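Long-range contact in GH5 (Bacteroidetes bacterium AC2a, PDB 4YHE), which probably hydrolyses beta-1,4-glucosidic linkages in cellulose as a family 5 glycoside hydrolase with a beta/alpha-barrel fold: residues G147-T161 with I197-V211. Residues are numbered along the deposited sequence; the frame is centred on the assembly and turned at random.
Sequences GKRFANDGEWLVFET and IRAAGGKNETRYIGV
Gly147 packs its CA against Ala200 CB at 3.7 Å, where a side chain would clash. Its carbonyl O takes a hydrogen bond from Asn204 ND2 (2.8 Å), which comes from above the carbonyl plane. Ala151 O accepts a hydrogen bond from Lys203 N. The extended Lys203 chain then runs along the turn, and its NZ bonds Asn152 O at 3.0 Å. Asp153 O is gripped end-on by Arg207, with NH2 at 2.8 Å and NH1 at 2.9 Å. NH1 also bonds Gly154 O, weakly. The arginine is bent at chi3 (-44°), which turns the edge of the guanidinium toward the carbonyls of Asp153 and Gly154. On its other edge, NE and NH2 both donate to Asn204 OD1, so the asparagine helps fix the rotation of the group. One water joins Glu155 O and Leu157 O to Tyr208 N, and a second links Glu155 OE2 to Tyr208 OH, while Glu155 OE1 forms a salt bridge with Arg235. Leu157 O also accepts from Arg207 NH1. A leucine in place of Arg207 would probably leave the carbonyls of Asp153 and Leu157, and Asn204 OD1, without these donors. The Phe159 ring carries Arg207 CD over its centre, 3.5 Å from the centroid, in a CH-pi contact. Ile197 CG2 meets the ring's edge. Gly210 N donates to Phe159 O (2.8 Å), and Thr161 N to Gly210 O, pairing strands 157-160 and 209-212 in parallel. These are the fourth and fifth strands of the eight-stranded TIM barrel, joined through helix 181-199. Strand 97-101 flanks the pair beside 157-160, and strand 236-242 beside 209-212.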
ATOM      1  N   GLY A 147      18.163   2.561  -5.896  1.00 21.18           N
ATOM      2  CA  GLY A 147      18.950   2.867  -4.713  1.00 21.92           C
ATOM      3  C   GLY A 147      20.103   3.839  -5.015  1.00 21.22           C
ATOM      4  O   GLY A 147      20.379   4.746  -4.232  1.00 22.35           O
ATOM      5  N   LYS A 148      20.777   3.659  -6.138  1.00 23.46           N
ATOM      6  CA  LYS A 148      21.890   4.568  -6.470  1.00 24.97           C
ATOM      7  C   LYS A 148      21.430   6.001  -6.674  1.00 25.07           C
ATOM      8  O   LYS A 148      22.106   6.917  -6.236  1.00 24.65           O
ATOM      9  CB  LYS A 148      22.659   4.074  -7.676  1.00 28.02           C
ATOM     10  CG  LYS A 148      23.622   2.969  -7.283  1.00 32.41           C
ATOM     11  CD  LYS A 148      24.268   2.333  -8.502  1.00 34.71           C
ATOM     12  CE  LYS A 148      25.056   1.089  -8.113  1.00 36.80           C
ATOM     13  NZ  LYS A 148      25.250   0.257  -9.326  1.00 37.22           N
ATOM     14  N   ARG A 149      20.252   6.206  -7.262  1.00 23.68           N
ATOM     15  CA  ARG A 149      19.714   7.562  -7.408  1.00 24.41           C
ATOM     16  C   ARG A 149      19.472   8.216  -6.050  1.00 23.67           C
ATOM     17  O   ARG A 149      19.707   9.426  -5.867  1.00 23.38           O
ATOM     18  CB  ARG A 149      18.410   7.517  -8.218  1.00 25.40           C
ATOM     19  CG  ARG A 149      17.875   8.865  -8.602  1.00 27.92           C
ATOM     20  CD  ARG A 149      18.739   9.478  -9.705  1.00 30.06           C
ATOM     21  NE  ARG A 149      17.992  10.580 -10.197  1.00 35.28           N
ATOM     22  CZ  ARG A 149      17.605  10.811 -11.432  1.00 29.02           C
ATOM     23  NH1 ARG A 149      17.955  10.064 -12.477  1.00 27.22           N
ATOM     24  NH2 ARG A 149      16.876  11.879 -11.594  1.00 30.81           N
ATOM     25  N   PHE A 150      19.001   7.422  -5.089  1.00 22.91           N
ATOM     26  CA  PHE A 150      18.512   7.946  -3.807  1.00 23.54           C
ATOM     27  C   PHE A 150      19.482   7.710  -2.636  1.00 23.56           C
ATOM     28  O   PHE A 150      19.124   7.837  -1.468  1.00 20.89           O
ATOM     29  CB  PHE A 150      17.112   7.346  -3.518  1.00 23.53           C
ATOM     30  CG  PHE A 150      16.059   7.781  -4.505  1.00 23.93           C
ATOM     31  CD1 PHE A 150      15.667   9.098  -4.559  1.00 24.03           C
ATOM     32  CD2 PHE A 150      15.480   6.875  -5.394  1.00 22.80           C
ATOM     33  CE1 PHE A 150      14.732   9.522  -5.469  1.00 24.51           C
ATOM     34  CE2 PHE A 150      14.537   7.289  -6.301  1.00 24.27           C
ATOM     35  CZ  PHE A 150      14.166   8.612  -6.358  1.00 26.20           C
ATOM     36  N   ALA A 151      20.727   7.413  -2.970  1.00 23.81           N
ATOM     37  CA  ALA A 151      21.746   7.054  -1.987  1.00 24.25           C
ATOM     38  C   ALA A 151      22.020   8.144  -0.955  1.00 25.64           C
ATOM     39  O   ALA A 151      22.434   7.838   0.166  1.00 27.50           O
ATOM     40  CB  ALA A 151      23.031   6.657  -2.708  1.00 25.16           C
ATOM     41  N   ASN A 152      21.736   9.403  -1.291  1.00 26.67           N
ATOM     42  CA  ASN A 152      21.912  10.503  -0.348  1.00 28.40           C
ATOM     43  C   ASN A 152      20.658  10.875   0.413  1.00 27.72           C
ATOM     44  O   ASN A 152      20.673  11.813   1.217  1.00 28.80           O
ATOM     45  CB  ASN A 152      22.436  11.738  -1.085  1.00 32.94           C
ATOM     46  CG  ASN A 152      23.759  11.482  -1.794  1.00 37.24           C
ATOM     47  OD1 ASN A 152      24.601  10.681  -1.347  1.00 40.35           O
ATOM     48  ND2 ASN A 152      23.952  12.164  -2.905  1.00 41.06           N
ATOM     49  N   ASP A 153      19.558  10.154   0.175  1.00 25.12           N
ATOM     50  CA  ASP A 153      18.309  10.429   0.876  1.00 24.22           C
ATOM     51  C   ASP A 153      18.106   9.442   2.031  1.00 23.65           C
ATOM     52  O   ASP A 153      18.162   8.220   1.844  1.00 22.54           O
ATOM     53  CB  ASP A 153      17.141  10.381  -0.122  1.00 21.79           C
ATOM     54  CG  ASP A 153      17.292  11.409  -1.216  1.00 22.20           C
ATOM     55  OD1 ASP A 153      17.276  12.601  -0.878  1.00 20.21           O
ATOM     56  OD2 ASP A 153      17.430  11.042  -2.392  1.00 21.58           O
ATOM     57  N   GLY A 154      17.812   9.999   3.192  1.00 23.41           N
ATOM     58  CA  GLY A 154      17.791   9.273   4.448  1.00 25.53           C
ATOM     59  C   GLY A 154      16.515   8.507   4.724  1.00 26.14           C
ATOM     60  O   GLY A 154      15.811   8.076   3.780  1.00 27.27           O
ATOM     61  N   GLU A 155      16.217   8.312   6.007  1.00 26.62           N
ATOM     62  CA  GLU A 155      15.223   7.284   6.379  1.00 26.00           C
ATOM     63  C   GLU A 155      13.767   7.746   6.269  1.00 23.44           C
ATOM     64  O   GLU A 155      12.863   6.964   6.527  1.00 20.46           O
ATOM     65  CB  GLU A 155      15.538   6.629   7.731  1.00 27.56           C
ATOM     66  CG  GLU A 155      15.206   7.448   8.952  1.00 29.85           C
ATOM     67  CD  GLU A 155      15.477   6.690  10.256  1.00 30.13           C
ATOM     68  OE1 GLU A 155      16.429   5.855  10.344  1.00 30.06           O
ATOM     69  OE2 GLU A 155      14.726   6.962  11.199  1.00 31.02           O
ATOM     70  N   TRP A 156      13.558   9.027   5.931  1.00 22.43           N
ATOM     71  CA  TRP A 156      12.251   9.519   5.518  1.00 21.54           C
ATOM     72  C   TRP A 156      11.806   8.876   4.188  1.00 19.23           C
ATOM     73  O   TRP A 156      10.625   8.894   3.905  1.00 18.12           O
ATOM     74  CB  TRP A 156      12.199  11.058   5.394  1.00 23.70           C
ATOM     75  CG  TRP A 156      13.236  11.613   4.486  1.00 25.11           C
ATOM     76  CD1 TRP A 156      14.481  12.076   4.839  1.00 27.24           C
ATOM     77  CD2 TRP A 156      13.147  11.745   3.060  1.00 27.45           C
ATOM     78  NE1 TRP A 156      15.168  12.473   3.717  1.00 26.21           N
ATOM     79  CE2 TRP A 156      14.374  12.295   2.614  1.00 25.83           C
ATOM     80  CE3 TRP A 156      12.144  11.457   2.115  1.00 27.49           C
ATOM     81  CZ2 TRP A 156      14.626  12.567   1.273  1.00 24.99           C
ATOM     82  CZ3 TRP A 156      12.400  11.731   0.777  1.00 27.19           C
ATOM     83  CH2 TRP A 156      13.629  12.274   0.367  1.00 25.10           C
ATOM     84  N   LEU A 157      12.728   8.309   3.420  1.00 18.57           N
ATOM     85  CA  LEU A 157      12.415   7.617   2.151  1.00 18.39           C
ATOM     86  C   LEU A 157      12.468   6.092   2.364  1.00 18.40           C
ATOM     87  O   LEU A 157      13.513   5.548   2.704  1.00 20.22           O
ATOM     88  CB  LEU A 157      13.386   8.028   1.045  1.00 18.16           C
ATOM     89  CG  LEU A 157      13.231   7.343  -0.327  1.00 18.89           C
ATOM     90  CD1 LEU A 157      11.832   7.585  -0.873  1.00 18.70           C
ATOM     91  CD2 LEU A 157      14.272   7.809  -1.317  1.00 19.35           C
ATOM     92  N   VAL A 158      11.320   5.436   2.163  1.00 18.35           N
ATOM     93  CA  VAL A 158      11.139   3.991   2.332  1.00 16.46           C
ATOM     94  C   VAL A 158      11.018   3.339   0.959  1.00 15.89           C
ATOM     95  O   VAL A 158      10.352   3.881   0.074  1.00 15.50           O
ATOM     96  CB  VAL A 158       9.838   3.694   3.115  1.00 17.28           C
ATOM     97  CG1 VAL A 158       9.569   2.191   3.228  1.00 17.57           C
ATOM     98  CG2 VAL A 158       9.826   4.340   4.500  1.00 17.41           C
ATOM     99  N   PHE A 159      11.690   2.218   0.765  1.00 15.52           N
ATOM    100  CA  PHE A 159      11.515   1.428  -0.440  1.00 16.71           C
ATOM    101  C   PHE A 159      10.598   0.246  -0.112  1.00 16.75           C
ATOM    102  O   PHE A 159      10.846  -0.478   0.861  1.00 17.75           O
ATOM    103  CB  PHE A 159      12.832   0.854  -0.958  1.00 17.99           C
ATOM    104  CG  PHE A 159      13.811   1.869  -1.483  1.00 18.78           C
ATOM    105  CD1 PHE A 159      13.457   3.177  -1.724  1.00 18.91           C
ATOM    106  CD2 PHE A 159      15.108   1.476  -1.766  1.00 19.77           C
ATOM    107  CE1 PHE A 159      14.385   4.077  -2.207  1.00 19.52           C
ATOM    108  CE2 PHE A 159      16.051   2.366  -2.261  1.00 20.43           C
ATOM    109  CZ  PHE A 159      15.686   3.672  -2.481  1.00 21.40           C
ATOM    110  N   GLU A 160       9.569   0.042  -0.935  1.00 15.41           N
ATOM    111  CA  GLU A 160       8.697  -1.116  -0.838  1.00 15.18           C
ATOM    112  C   GLU A 160       9.002  -2.005  -2.047  1.00 15.24           C
ATOM    113  O   GLU A 160       8.910  -1.546  -3.184  1.00 15.99           O
ATOM    114  CB  GLU A 160       7.262  -0.651  -0.808  1.00 15.34           C
ATOM    115  CG  GLU A 160       6.207  -1.743  -0.828  1.00 15.79           C
ATOM    116  CD  GLU A 160       4.823  -1.132  -0.959  1.00 16.45           C
ATOM    117  OE1 GLU A 160       4.312  -0.516   0.024  1.00 16.41           O
ATOM    118  OE2 GLU A 160       4.279  -1.237  -2.080  1.00 17.84           O
ATOM    119  N   THR A 161       9.397  -3.248  -1.789  1.00 14.96           N
ATOM    120  CA  THR A 161      10.055  -4.073  -2.800  1.00 15.88           C
ATOM    121  C   THR A 161       9.212  -4.369  -4.026  1.00 17.41           C
ATOM    122  O   THR A 161       9.734  -4.377  -5.155  1.00 19.42           O
ATOM    123  CB  THR A 161      10.532  -5.422  -2.227  1.00 16.49           C
ATOM    124  OG1 THR A 161       9.466  -6.099  -1.557  1.00 17.10           O
ATOM    125  CG2 THR A 161      11.648  -5.205  -1.251  1.00 16.71           C
ATOM    126  N   ILE A 197      18.990  -3.538  -2.768  1.00 21.92           N
ATOM    127  CA  ILE A 197      18.876  -2.254  -2.092  1.00 22.92           C
ATOM    128  C   ILE A 197      20.076  -2.009  -1.178  1.00 24.90           C
ATOM    129  O   ILE A 197      20.700  -0.930  -1.199  1.00 23.54           O
ATOM    130  CB  ILE A 197      17.545  -2.150  -1.337  1.00 22.66           C
ATOM    131  CG1 ILE A 197      16.393  -2.110  -2.364  1.00 23.24           C
ATOM    132  CG2 ILE A 197      17.504  -0.914  -0.449  1.00 22.73           C
ATOM    133  CD1 ILE A 197      14.998  -2.379  -1.803  1.00 23.22           C
ATOM    134  N   ARG A 198      20.419  -3.024  -0.400  1.00 26.31           N
ATOM    135  CA  ARG A 198      21.565  -2.944   0.503  1.00 26.10           C
ATOM    136  C   ARG A 198      22.863  -2.784  -0.273  1.00 24.29           C
ATOM    137  O   ARG A 198      23.723  -2.066   0.192  1.00 28.41           O
ATOM    138  CB  ARG A 198      21.638  -4.168   1.418  1.00 24.74           C
ATOM    139  CG  ARG A 198      20.433  -4.329   2.336  1.00 25.34           C
ATOM    140  CD  ARG A 198      20.138  -3.108   3.181  1.00 23.82           C
ATOM    141  NE  ARG A 198      19.007  -3.336   4.080  1.00 23.76           N
ATOM    142  CZ  ARG A 198      18.191  -2.393   4.555  1.00 23.74           C
ATOM    143  NH1 ARG A 198      18.318  -1.120   4.195  1.00 24.45           N
ATOM    144  NH2 ARG A 198      17.201  -2.730   5.371  1.00 23.67           N
ATOM    145  N   ALA A 199      22.989  -3.411  -1.448  1.00 23.84           N
ATOM    146  CA  ALA A 199      24.189  -3.243  -2.301  1.00 24.55           C
ATOM    147  C   ALA A 199      24.287  -1.861  -2.993  1.00 26.53           C
ATOM    148  O   ALA A 199      25.311  -1.532  -3.586  1.00 27.44           O
ATOM    149  CB  ALA A 199      24.268  -4.351  -3.346  1.00 23.37           C
ATOM    150  N   ALA A 200      23.237  -1.052  -2.944  1.00 26.52           N
ATOM    151  CA  ALA A 200      23.210   0.193  -3.713  1.00 28.99           C
ATOM    152  C   ALA A 200      23.961   1.319  -3.014  1.00 30.40           C
ATOM    153  O   ALA A 200      24.144   2.391  -3.600  1.00 32.69           O
ATOM    154  CB  ALA A 200      21.758   0.609  -3.989  1.00 29.27           C
ATOM    155  N   GLY A 201      24.366   1.098  -1.765  1.00 30.44           N
ATOM    156  CA  GLY A 201      25.320   1.998  -1.097  1.00 30.46           C
ATOM    157  C   GLY A 201      24.689   3.165  -0.369  1.00 30.95           C
ATOM    158  O   GLY A 201      23.482   3.425  -0.478  1.00 30.61           O
ATOM    159  N   GLY A 202      25.523   3.873   0.378  1.00 28.36           N
ATOM    160  CA  GLY A 202      25.121   5.079   1.081  1.00 29.27           C
ATOM    161  C   GLY A 202      23.990   4.838   2.048  1.00 28.27           C
ATOM    162  O   GLY A 202      23.997   3.873   2.802  1.00 31.82           O
ATOM    163  N   LYS A 203      22.988   5.697   2.021  1.00 28.31           N
ATOM    164  CA  LYS A 203      21.923   5.599   3.001  1.00 29.34           C
ATOM    165  C   LYS A 203      20.959   4.441   2.739  1.00 26.44           C
ATOM    166  O   LYS A 203      20.118   4.168   3.566  1.00 28.27           O
ATOM    167  CB  LYS A 203      21.208   6.926   3.128  1.00 32.45           C
ATOM    168  CG  LYS A 203      22.147   8.011   3.670  1.00 33.55           C
ATOM    169  CD  LYS A 203      21.455   9.358   3.685  1.00 35.11           C
ATOM    170  CE  LYS A 203      22.370  10.475   4.166  1.00 36.47           C
ATOM    171  NZ  LYS A 203      21.721  11.803   4.002  1.00 36.71           N
ATOM    172  N   ASN A 204      21.103   3.746   1.612  1.00 25.24           N
ATOM    173  CA  ASN A 204      20.359   2.501   1.428  1.00 26.58           C
ATOM    174  C   ASN A 204      20.762   1.435   2.456  1.00 30.26           C
ATOM    175  O   ASN A 204      20.074   0.422   2.580  1.00 30.44           O
ATOM    176  CB  ASN A 204      20.558   1.950   0.038  1.00 25.26           C
ATOM    177  CG  ASN A 204      20.101   2.908  -1.026  1.00 26.07           C
ATOM    178  OD1 ASN A 204      18.923   3.261  -1.085  1.00 25.32           O
ATOM    179  ND2 ASN A 204      21.030   3.365  -1.853  1.00 24.46           N
ATOM    180  N   GLU A 205      21.891   1.647   3.155  1.00 32.34           N
ATOM    181  CA  GLU A 205      22.383   0.701   4.153  1.00 35.09           C
ATOM    182  C   GLU A 205      21.439   0.503   5.305  1.00 30.98           C
ATOM    183  O   GLU A 205      21.313  -0.605   5.797  1.00 31.29           O
ATOM    184  CB  GLU A 205      23.739   1.140   4.739  1.00 37.33           C
ATOM    185  CG  GLU A 205      24.324   0.201   5.814  1.00 42.17           C
ATOM    186  CD  GLU A 205      24.935  -1.080   5.238  1.00 45.11           C
ATOM    187  OE1 GLU A 205      24.565  -1.444   4.094  1.00 50.12           O
ATOM    188  OE2 GLU A 205      25.797  -1.725   5.908  1.00 46.03           O
ATOM    189  N   THR A 206      20.830   1.579   5.771  1.00 29.65           N
ATOM    190  CA  THR A 206      19.969   1.533   6.940  1.00 30.31           C
ATOM    191  C   THR A 206      18.555   2.040   6.657  1.00 26.80           C
ATOM    192  O   THR A 206      17.830   2.391   7.579  1.00 28.81           O
ATOM    193  CB  THR A 206      20.568   2.410   8.032  1.00 32.14           C
ATOM    194  OG1 THR A 206      20.735   3.716   7.493  1.00 33.18           O
ATOM    195  CG2 THR A 206      21.920   1.863   8.448  1.00 34.36           C
ATOM    196  N   ARG A 207      18.193   2.112   5.379  1.00 23.82           N
ATOM    197  CA  ARG A 207      16.845   2.501   4.967  1.00 23.25           C
ATOM    198  C   ARG A 207      15.846   1.426   5.418  1.00 20.92           C
ATOM    199  O   ARG A 207      16.158   0.226   5.357  1.00 20.73           O
ATOM    200  CB  ARG A 207      16.795   2.606   3.431  1.00 23.63           C
ATOM    201  CG  ARG A 207      15.460   3.075   2.871  1.00 24.27           C
ATOM    202  CD  ARG A 207      15.451   3.296   1.352  1.00 22.51           C
ATOM    203  NE  ARG A 207      16.607   3.996   0.793  1.00 21.25           N
ATOM    204  CZ  ARG A 207      16.982   5.247   1.058  1.00 21.85           C
ATOM    205  NH1 ARG A 207      16.313   6.015   1.902  1.00 22.41           N
ATOM    206  NH2 ARG A 207      18.064   5.744   0.465  1.00 23.48           N
ATOM    207  N   TYR A 208      14.666   1.848   5.856  1.00 20.06           N
ATOM    208  CA  TYR A 208      13.548   0.922   6.038  1.00 19.55           C
ATOM    209  C   TYR A 208      13.066   0.378   4.714  1.00 19.55           C
ATOM    210  O   TYR A 208      12.885   1.127   3.764  1.00 18.77           O
ATOM    211  CB  TYR A 208      12.422   1.576   6.771  1.00 21.11           C
ATOM    212  CG  TYR A 208      12.771   1.782   8.211  1.00 21.99           C
ATOM    213  CD1 TYR A 208      12.621   0.746   9.123  1.00 23.44           C
ATOM    214  CD2 TYR A 208      13.270   2.984   8.660  1.00 21.86           C
ATOM    215  CE1 TYR A 208      12.964   0.912  10.453  1.00 23.68           C
ATOM    216  CE2 TYR A 208      13.611   3.168   9.992  1.00 23.19           C
ATOM    217  CZ  TYR A 208      13.466   2.117  10.877  1.00 23.85           C
ATOM    218  OH  TYR A 208      13.764   2.262  12.208  1.00 23.44           O
ATOM    219  N   ILE A 209      12.887  -0.933   4.655  1.00 18.71           N
ATOM    220  CA  ILE A 209      12.370  -1.578   3.465  1.00 18.38           C
ATOM    221  C   ILE A 209      11.081  -2.340   3.787  1.00 17.47           C
ATOM    222  O   ILE A 209      11.077  -3.205   4.672  1.00 15.72           O
ATOM    223  CB  ILE A 209      13.368  -2.558   2.889  1.00 18.56           C
ATOM    224  CG1 ILE A 209      14.687  -1.860   2.506  1.00 19.41           C
ATOM    225  CG2 ILE A 209      12.766  -3.278   1.692  1.00 18.06           C
ATOM    226  CD1 ILE A 209      15.778  -2.830   2.146  1.00 19.54           C
ATOM    227  N   GLY A 210      10.001  -2.020   3.066  1.00 16.41           N
ATOM    228  CA  GLY A 210       8.725  -2.727   3.207  1.00 16.01           C
ATOM    229  C   GLY A 210       8.704  -3.947   2.312  1.00 15.58           C
ATOM    230  O   GLY A 210       9.063  -3.861   1.151  1.00 15.09           O
ATOM    231  N   VAL A 211       8.302  -5.084   2.864  1.00 16.02           N
ATOM    232  CA  VAL A 211       8.168  -6.304   2.082  1.00 16.32           C
ATOM    233  C   VAL A 211       6.746  -6.882   2.231  1.00 15.95           C
ATOM    234  O   VAL A 211       6.193  -6.939   3.338  1.00 14.48           O
ATOM    235  CB  VAL A 211       9.214  -7.372   2.453  1.00 18.08           C
ATOM    236  CG1 VAL A 211      10.596  -6.933   2.077  1.00 18.33           C
ATOM    237  CG2 VAL A 211       9.156  -7.749   3.929  1.00 19.42           C
TER
HETATM  238  O   HOH W   1      13.551   4.501   5.330  1.00 21.26           O
HETATM  239  O   HOH W   2      14.626   4.676  13.075  1.00 22.84           O